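Local coordinates for protein salmonella typhimurium DB7155 bacteriophage DET7 tailspike (Bacteriophage, PDB 2V5I) that serves as the receptor-binding tailspike of phage Det7, a trimeric beta-helical protein that binds and probably hydrolyses the O-antigen of its Salmonella host, at residues 275-280 against 320-325; 344-349 against 366-371. All blocks are in the same frame, centred on the assembly; numbering follows the deposited sequence.

Coming from the N terminus, the chain lays down strand 276-278, turns a corner at D279 and makes a long excursion, with strands 280-283 and 290-291 at its start, before strand 323-330 returns alongside; contact 1 closes this loop of 39 intervening residues. Contact 2 follows in series rather than enclosing or crossing it: a shorter loop of 16 residues, which includes strand 357-364, separates 344-349 from 366-371. Strands 323-330 and 345-352 are themselves parallel neighbours, so the two contacts join successive rungs of the parallel beta-helix. S347 OG probably hydrogen-bonds D325 OD1, and R366 NH2 probably donates to N320 OD1, linking contact 1 directly to contact 2.

Contact 1 of 2, residues 275-280 against 320-325; sequences LQFRDS and NNHLVD
The carbonyl oxygen of L323 is held by F277 N at 2.8 Å and approached by the CA-H of Q276. L323 N donates to L275 O at 2.9 Å and D325 N to F277 O at 3.2 Å, the alternating pattern of a parallel pair. H322 substitutes a ring nitrogen for a backbone acceptor: L275 N meets ND1 at 3.1 Å in the ring plane, which implies that ND1 carries no proton. The imidazole is sandwiched, with N320 O over the centre of one face and F277 CE2 reaching the opposite face near its rim; F277 presents its edge, the ring planes standing at 89°. On the sheet face that carries Q276, R278, L323 and D325, the R278 chain bends at chi3 (-63°) and grips Q276 OE1 side-on with NE (2.7 Å) and NH2 (3.0 Å), restraining rotation of the guanidinium. NH1 donates to a water within bonding reach of D279 OD1 and D325 OD2, carboxylates whose chief partners are N326 and S347. F277 packs inward on V245 and T260, whereas L323 and R278 lie against L328 and V281 of a second subunit; strand 276-278 lies between strands 244-246 and 323-330, its backbone bonded to both.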
ATOM      1  N   LEU A 275      -5.759  12.738  14.324  1.00  8.78           N
ATOM      2  CA  LEU A 275      -5.380  13.381  13.056  1.00  6.14           C
ATOM      3  C   LEU A 275      -4.978  12.286  12.061  1.00  8.31           C
ATOM      4  O   LEU A 275      -4.598  11.186  12.472  1.00 10.59           O
ATOM      5  CB  LEU A 275      -4.184  14.365  13.236  1.00  7.45           C
ATOM      6  CG  LEU A 275      -4.536  15.576  14.150  1.00  8.65           C
ATOM      7  CD1 LEU A 275      -3.257  16.413  14.202  1.00 10.25           C
ATOM      8  CD2 LEU A 275      -5.695  16.375  13.612  1.00 12.20           C
ATOM      9  N   GLN A 276      -5.126  12.575  10.770  1.00  6.74           N
ATOM     10  CA  GLN A 276      -4.599  11.693   9.715  1.00  7.50           C
ATOM     11  C   GLN A 276      -3.191  11.997   9.304  1.00  6.85           C
ATOM     12  O   GLN A 276      -2.808  13.173   9.192  1.00  7.50           O
ATOM     13  CB  GLN A 276      -5.482  11.877   8.471  1.00  8.03           C
ATOM     14  CG  GLN A 276      -6.927  11.465   8.667  1.00  7.89           C
ATOM     15  CD  GLN A 276      -7.681  11.656   7.390  1.00 10.31           C
ATOM     16  OE1 GLN A 276      -7.348  10.972   6.410  1.00 12.81           O
ATOM     17  NE2 GLN A 276      -8.642  12.590   7.351  1.00  9.57           N
ATOM     18  N   PHE A 277      -2.413  10.947   9.020  1.00  8.83           N
ATOM     19  CA  PHE A 277      -1.099  11.068   8.402  1.00  9.03           C
ATOM     20  C   PHE A 277      -1.064   9.969   7.354  1.00  8.86           C
ATOM     21  O   PHE A 277      -0.872   8.785   7.703  1.00  9.44           O
ATOM     22  CB  PHE A 277       0.031  10.952   9.425  1.00  9.57           C
ATOM     23  CG  PHE A 277       0.022  12.074  10.391  1.00  7.00           C
ATOM     24  CD1 PHE A 277       0.653  13.255  10.072  1.00  8.81           C
ATOM     25  CD2 PHE A 277      -0.653  11.968  11.618  1.00 10.54           C
ATOM     26  CE1 PHE A 277       0.573  14.345  10.971  1.00 13.00           C
ATOM     27  CE2 PHE A 277      -0.740  13.058  12.457  1.00  9.66           C
ATOM     28  CZ  PHE A 277      -0.137  14.234  12.117  1.00 13.05           C
ATOM     29  N   ARG A 278      -1.452  10.331   6.107  1.00  8.04           N
ATOM     30  CA  ARG A 278      -1.687   9.321   5.065  1.00  8.89           C
ATOM     31  C   ARG A 278      -1.136   9.747   3.708  1.00 10.05           C
ATOM     32  O   ARG A 278      -1.102  10.922   3.371  1.00  8.34           O
ATOM     33  CB  ARG A 278      -3.190   9.015   4.879  1.00 11.78           C
ATOM     34  CG  ARG A 278      -3.890   8.464   6.103  1.00 12.45           C
ATOM     35  CD  ARG A 278      -5.244   7.845   5.733  1.00 14.85           C
ATOM     36  NE  ARG A 278      -6.133   8.859   5.190  1.00 13.50           N
ATOM     37  CZ  ARG A 278      -6.545   8.982   3.920  1.00 13.92           C
ATOM     38  NH1 ARG A 278      -6.166   8.115   2.974  1.00 16.32           N
ATOM     39  NH2 ARG A 278      -7.324  10.004   3.558  1.00 15.06           N
ATOM     40  N   ASP A 279      -0.631   8.766   2.964  1.00  8.93           N
ATOM     41  CA  ASP A 279      -0.192   8.977   1.590  1.00  8.08           C
ATOM     42  C   ASP A 279       0.878  10.079   1.491  1.00 10.43           C
ATOM     43  O   ASP A 279       0.937  10.815   0.511  1.00 12.96           O
ATOM     44  CB  ASP A 279      -1.388   9.324   0.680  1.00 10.27           C
ATOM     45  CG  ASP A 279      -2.520   8.302   0.663  1.00 23.03           C
ATOM     46  OD1 ASP A 279      -2.395   7.138   1.106  1.00 32.01           O
ATOM     47  OD2 ASP A 279      -3.595   8.705   0.110  1.00 27.27           O
ATOM     48  N   SER A 280       1.752  10.143   2.499  1.00  7.69           N
ATOM     49  CA  SER A 280       2.720  11.249   2.612  1.00  8.61           C
ATOM     50  C   SER A 280       4.157  10.735   2.737  1.00  9.57           C
ATOM     51  O   SER A 280       4.398   9.570   2.992  1.00  9.76           O
ATOM     52  CB  SER A 280       2.365  12.160   3.767  1.00 10.34           C
ATOM     53  OG  SER A 280       1.105  12.763   3.570  1.00  9.02           O
ATOM     54  N   ASN A 320      -3.838   8.867  21.667  1.00  9.29           N
ATOM     55  CA  ASN A 320      -3.745   9.884  20.638  1.00  7.88           C
ATOM     56  C   ASN A 320      -4.470   9.517  19.385  1.00  8.34           C
ATOM     57  O   ASN A 320      -4.970  10.382  18.679  1.00  9.87           O
ATOM     58  CB  ASN A 320      -2.307  10.395  20.433  1.00 10.08           C
ATOM     59  CG  ASN A 320      -1.250   9.296  20.454  1.00 14.18           C
ATOM     60  OD1 ASN A 320      -1.522   8.158  20.148  1.00 11.11           O
ATOM     61  ND2 ASN A 320      -0.019   9.657  20.848  1.00 12.57           N
ATOM     62  N   ASN A 321      -4.499   8.215  19.100  1.00  9.28           N
ATOM     63  CA  ASN A 321      -5.324   7.645  18.042  1.00 10.41           C
ATOM     64  C   ASN A 321      -5.220   8.301  16.670  1.00 10.77           C
ATOM     65  O   ASN A 321      -6.262   8.505  15.972  1.00 13.11           O
ATOM     66  CB  ASN A 321      -6.801   7.633  18.475  1.00 11.16           C
ATOM     67  CG  ASN A 321      -7.619   6.562  17.700  1.00 18.67           C
ATOM     68  OD1 ASN A 321      -7.060   5.566  17.177  1.00 20.49           O
ATOM     69  ND2 ASN A 321      -8.895   6.819  17.544  1.00 17.23           N
ATOM     70  N   HIS A 322      -3.996   8.596  16.248  1.00  9.24           N
ATOM     71  CA  HIS A 322      -3.861   9.086  14.879  1.00  9.32           C
ATOM     72  C   HIS A 322      -4.085   7.967  13.858  1.00  9.35           C
ATOM     73  O   HIS A 322      -3.803   6.808  14.124  1.00 10.87           O
ATOM     74  CB  HIS A 322      -2.499   9.747  14.688  1.00  9.37           C
ATOM     75  CG  HIS A 322      -2.274  10.889  15.630  1.00  6.55           C
ATOM     76  ND1 HIS A 322      -3.126  11.966  15.700  1.00  6.89           N
ATOM     77  CD2 HIS A 322      -1.293  11.127  16.566  1.00  8.46           C
ATOM     78  CE1 HIS A 322      -2.722  12.797  16.655  1.00  9.68           C
ATOM     79  NE2 HIS A 322      -1.600  12.325  17.175  1.00  9.89           N
ATOM     80  N   LEU A 323      -4.606   8.338  12.686  1.00  8.86           N
ATOM     81  CA  LEU A 323      -4.821   7.413  11.602  1.00 10.46           C
ATOM     82  C   LEU A 323      -3.597   7.505  10.676  1.00 10.42           C
ATOM     83  O   LEU A 323      -3.461   8.444   9.879  1.00 10.89           O
ATOM     84  CB  LEU A 323      -6.111   7.739  10.844  1.00  9.67           C
ATOM     85  CG  LEU A 323      -6.426   6.901   9.610  1.00 15.95           C
ATOM     86  CD1 LEU A 323      -6.439   5.430   9.913  1.00 25.85           C
ATOM     87  CD2 LEU A 323      -7.795   7.351   9.061  1.00 14.74           C
ATOM     88  N   VAL A 324      -2.703   6.531  10.816  1.00 10.73           N
ATOM     89  CA  VAL A 324      -1.401   6.499  10.136  1.00 11.10           C
ATOM     90  C   VAL A 324      -1.379   5.342   9.171  1.00 10.99           C
ATOM     91  O   VAL A 324      -1.485   4.187   9.596  1.00 10.22           O
ATOM     92  CB  VAL A 324      -0.227   6.331  11.157  1.00 11.53           C
ATOM     93  CG1 VAL A 324       1.127   6.288  10.443  1.00 13.98           C
ATOM     94  CG2 VAL A 324      -0.244   7.466  12.145  1.00 15.20           C
ATOM     95  N   ASP A 325      -1.357   5.658   7.865  1.00 11.19           N
ATOM     96  CA  ASP A 325      -1.417   4.638   6.795  1.00 11.44           C
ATOM     97  C   ASP A 325      -0.785   5.157   5.521  1.00 10.96           C
ATOM     98  O   ASP A 325      -0.993   6.285   5.113  1.00 11.42           O
ATOM     99  CB  ASP A 325      -2.907   4.291   6.488  1.00 12.07           C
ATOM    100  CG  ASP A 325      -3.067   3.249   5.390  1.00 22.70           C
ATOM    101  OD1 ASP A 325      -2.717   2.071   5.609  1.00 25.40           O
ATOM    102  OD2 ASP A 325      -3.581   3.594   4.293  1.00 26.41           O
TER
HETATM  103  O   HOH W   1      -4.380   5.780   2.927  1.00 25.62           O

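Contact 2 of 2, residues 344-349 against 366-371; sequences GYVSNV and RVFSNI
The Y345 ring lies beside V367, its CD2 meeting V367 CB obliquely at 3.7 Å, and a water sits at the ring edge in its plane. That water donates to V346 O and accepts from S369 OG. With CG anti to the carbonyl carbon (chi1 -65°), the tyrosine runs alongside the valine, and its hydroxyl bonds D375 of a second subunit. The F368 ring, on the face that also carries V346, is likewise approached obliquely, by V346 CB at 3.8 Å from CD2; it also packs against M339, M359 and A361 of other strands. The methyl V346 CG2 additionally meets R366 CD, part of an arginine side chain whose NE donates to G343 O.

Backbone bonds alternate along the pair, V346 N donating to V367 O and S369 N to V346 O at 3.0 Å. Both strands then turn a corner, where N348 and N370 each adopt left-handed helical backbone angles. N370 ND2 donates to N348 OD1 at 2.8 Å (163° at the hydrogen), yet the amide planes stand 82° apart and so do not stack. Past this turn, I371 CD1 lies on V349 CB at 3.8 Å, carrying the apolar lining of V346 and F368 round the corner. In-register, left-handed corner residues on successive parallel rungs are characteristic of the right-handed parallel beta-helix of the P22-tailspike family; here the corner asparagines face neighbouring subunits.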
ATOM      1  N   GLY A 344      -4.711   1.938  19.418  1.00 10.84           N
ATOM      2  CA  GLY A 344      -4.571   2.361  18.038  1.00 12.15           C
ATOM      3  C   GLY A 344      -3.890   1.376  17.085  1.00 11.24           C
ATOM      4  O   GLY A 344      -3.480   0.283  17.467  1.00  9.05           O
ATOM      5  N   TYR A 345      -3.833   1.833  15.825  1.00 11.27           N
ATOM      6  CA  TYR A 345      -3.388   1.043  14.656  1.00 11.00           C
ATOM      7  C   TYR A 345      -2.431   1.852  13.808  1.00 11.68           C
ATOM      8  O   TYR A 345      -2.609   3.077  13.649  1.00 13.94           O
ATOM      9  CB  TYR A 345      -4.603   0.588  13.831  1.00 11.29           C
ATOM     10  CG  TYR A 345      -5.479  -0.384  14.605  1.00 10.33           C
ATOM     11  CD1 TYR A 345      -6.417   0.071  15.510  1.00  8.62           C
ATOM     12  CD2 TYR A 345      -5.280  -1.743  14.548  1.00 10.70           C
ATOM     13  CE1 TYR A 345      -7.180  -0.815  16.279  1.00  9.32           C
ATOM     14  CE2 TYR A 345      -6.046  -2.633  15.287  1.00  8.48           C
ATOM     15  CZ  TYR A 345      -6.947  -2.127  16.246  1.00  8.12           C
ATOM     16  OH  TYR A 345      -7.702  -2.977  17.000  1.00 12.83           O
ATOM     17  N   VAL A 346      -1.425   1.194  13.246  1.00  9.74           N
ATOM     18  CA  VAL A 346      -0.492   1.812  12.296  1.00 10.11           C
ATOM     19  C   VAL A 346      -0.360   0.780  11.169  1.00 10.84           C
ATOM     20  O   VAL A 346      -0.236  -0.407  11.441  1.00 11.30           O
ATOM     21  CB  VAL A 346       0.873   2.002  12.935  1.00 12.98           C
ATOM     22  CG1 VAL A 346       1.873   2.483  11.929  1.00 14.34           C
ATOM     23  CG2 VAL A 346       0.758   2.960  14.056  1.00 17.11           C
ATOM     24  N   SER A 347      -0.543   1.194   9.905  1.00 10.18           N
ATOM     25  CA  SER A 347      -0.455   0.251   8.798  1.00 10.18           C
ATOM     26  C   SER A 347       0.256   0.813   7.581  1.00  9.92           C
ATOM     27  O   SER A 347       0.266   2.011   7.323  1.00 10.25           O
ATOM     28  CB  SER A 347      -1.855  -0.186   8.301  1.00 12.44           C
ATOM     29  OG  SER A 347      -2.689   0.953   8.040  1.00 16.46           O
ATOM     30  N   ASN A 348       0.909  -0.088   6.861  1.00 11.09           N
ATOM     31  CA  ASN A 348       1.417   0.235   5.561  1.00 11.21           C
ATOM     32  C   ASN A 348       2.428   1.376   5.631  1.00 12.38           C
ATOM     33  O   ASN A 348       2.276   2.439   5.006  1.00 13.70           O
ATOM     34  CB  ASN A 348       0.273   0.512   4.577  1.00 11.10           C
ATOM     35  CG  ASN A 348      -0.813  -0.578   4.621  1.00 17.14           C
ATOM     36  OD1 ASN A 348      -0.534  -1.784   4.802  1.00 21.43           O
ATOM     37  ND2 ASN A 348      -2.062  -0.148   4.533  1.00 23.47           N
ATOM     38  N   VAL A 349       3.487   1.122   6.388  1.00  9.90           N
ATOM     39  CA  VAL A 349       4.555   2.089   6.606  1.00 10.83           C
ATOM     40  C   VAL A 349       5.789   1.581   5.920  1.00 12.03           C
ATOM     41  O   VAL A 349       6.103   0.418   6.058  1.00 14.35           O
ATOM     42  CB  VAL A 349       4.830   2.182   8.148  1.00 11.35           C
ATOM     43  CG1 VAL A 349       6.134   2.900   8.464  1.00 16.78           C
ATOM     44  CG2 VAL A 349       3.668   2.887   8.841  1.00 15.04           C
ATOM     45  N   ARG A 366      -0.660  -1.140  21.024  1.00 10.43           N
ATOM     46  CA  ARG A 366      -0.822  -0.677  19.638  1.00  8.11           C
ATOM     47  C   ARG A 366      -0.495  -1.797  18.676  1.00  9.74           C
ATOM     48  O   ARG A 366       0.329  -2.640  18.960  1.00 11.34           O
ATOM     49  CB  ARG A 366       0.138   0.492  19.377  1.00  9.33           C
ATOM     50  CG  ARG A 366      -0.024   1.205  18.018  1.00  8.27           C
ATOM     51  CD  ARG A 366       0.523   2.647  18.031  1.00  8.25           C
ATOM     52  NE  ARG A 366      -0.288   3.520  18.935  1.00  7.94           N
ATOM     53  CZ  ARG A 366      -0.058   4.767  19.244  1.00 11.27           C
ATOM     54  NH1 ARG A 366       0.928   5.403  18.696  1.00 10.25           N
ATOM     55  NH2 ARG A 366      -0.896   5.364  20.089  1.00 10.99           N
ATOM     56  N   VAL A 367      -1.168  -1.780  17.529  1.00  8.62           N
ATOM     57  CA  VAL A 367      -0.970  -2.780  16.455  1.00 10.14           C
ATOM     58  C   VAL A 367      -0.281  -2.118  15.272  1.00 10.55           C
ATOM     59  O   VAL A 367      -0.741  -1.120  14.789  1.00 11.22           O
ATOM     60  CB  VAL A 367      -2.302  -3.407  15.983  1.00 13.41           C
ATOM     61  CG1 VAL A 367      -2.017  -4.502  14.917  1.00 13.36           C
ATOM     62  CG2 VAL A 367      -3.053  -4.018  17.149  1.00 15.49           C
ATOM     63  N   PHE A 368       0.751  -2.794  14.743  1.00  8.59           N
ATOM     64  CA  PHE A 368       1.513  -2.370  13.580  1.00 10.42           C
ATOM     65  C   PHE A 368       1.375  -3.466  12.522  1.00  9.73           C
ATOM     66  O   PHE A 368       1.654  -4.634  12.849  1.00 12.16           O
ATOM     67  CB  PHE A 368       2.988  -2.248  13.947  1.00 10.15           C
ATOM     68  CG  PHE A 368       3.258  -1.225  15.003  1.00 11.08           C
ATOM     69  CD1 PHE A 368       3.215  -1.564  16.342  1.00 10.34           C
ATOM     70  CD2 PHE A 368       3.652   0.056  14.632  1.00 11.87           C
ATOM     71  CE1 PHE A 368       3.462  -0.594  17.331  1.00 11.29           C
ATOM     72  CE2 PHE A 368       3.864   1.022  15.607  1.00 12.65           C
ATOM     73  CZ  PHE A 368       3.824   0.690  16.940  1.00 12.51           C
ATOM     74  N   SER A 369       0.839  -3.174  11.319  1.00  9.04           N
ATOM     75  CA  SER A 369       0.661  -4.206  10.307  1.00 12.09           C
ATOM     76  C   SER A 369       1.287  -3.735   8.993  1.00 10.97           C
ATOM     77  O   SER A 369       1.145  -2.565   8.618  1.00 11.13           O
ATOM     78  CB  SER A 369      -0.809  -4.556  10.110  1.00 13.60           C
ATOM     79  OG  SER A 369      -1.443  -4.854  11.364  1.00 16.37           O
ATOM     80  N   ASN A 370       1.965  -4.648   8.307  1.00 10.99           N
ATOM     81  CA  ASN A 370       2.469  -4.415   6.953  1.00 11.45           C
ATOM     82  C   ASN A 370       3.487  -3.280   6.933  1.00 11.25           C
ATOM     83  O   ASN A 370       3.288  -2.219   6.347  1.00 13.61           O
ATOM     84  CB  ASN A 370       1.341  -4.137   5.965  1.00 12.27           C
ATOM     85  CG  ASN A 370       1.758  -4.375   4.548  1.00 19.92           C
ATOM     86  OD1 ASN A 370       2.646  -5.196   4.287  1.00 23.22           O
ATOM     87  ND2 ASN A 370       1.162  -3.634   3.620  1.00 22.76           N
ATOM     88  N   ILE A 371       4.564  -3.521   7.677  1.00  9.47           N
ATOM     89  CA  ILE A 371       5.644  -2.536   7.981  1.00 10.68           C
ATOM     90  C   ILE A 371       6.918  -2.939   7.235  1.00 10.51           C
ATOM     91  O   ILE A 371       7.287  -4.102   7.188  1.00 12.84           O
ATOM     92  CB  ILE A 371       5.955  -2.493   9.515  1.00 12.75           C
ATOM     93  CG1 ILE A 371       4.687  -2.258  10.357  1.00 18.11           C
ATOM     94  CG2 ILE A 371       6.954  -1.398   9.830  1.00 17.52           C
ATOM     95  CD1 ILE A 371       3.960  -0.965  10.103  1.00 15.90           C
TER
HETATM   96  O   HOH W   2      -2.531  -2.295  11.924  1.00 13.37           O
HETATM   97  O   HOH W   3       4.883  -1.448   4.040  1.00 21.48           O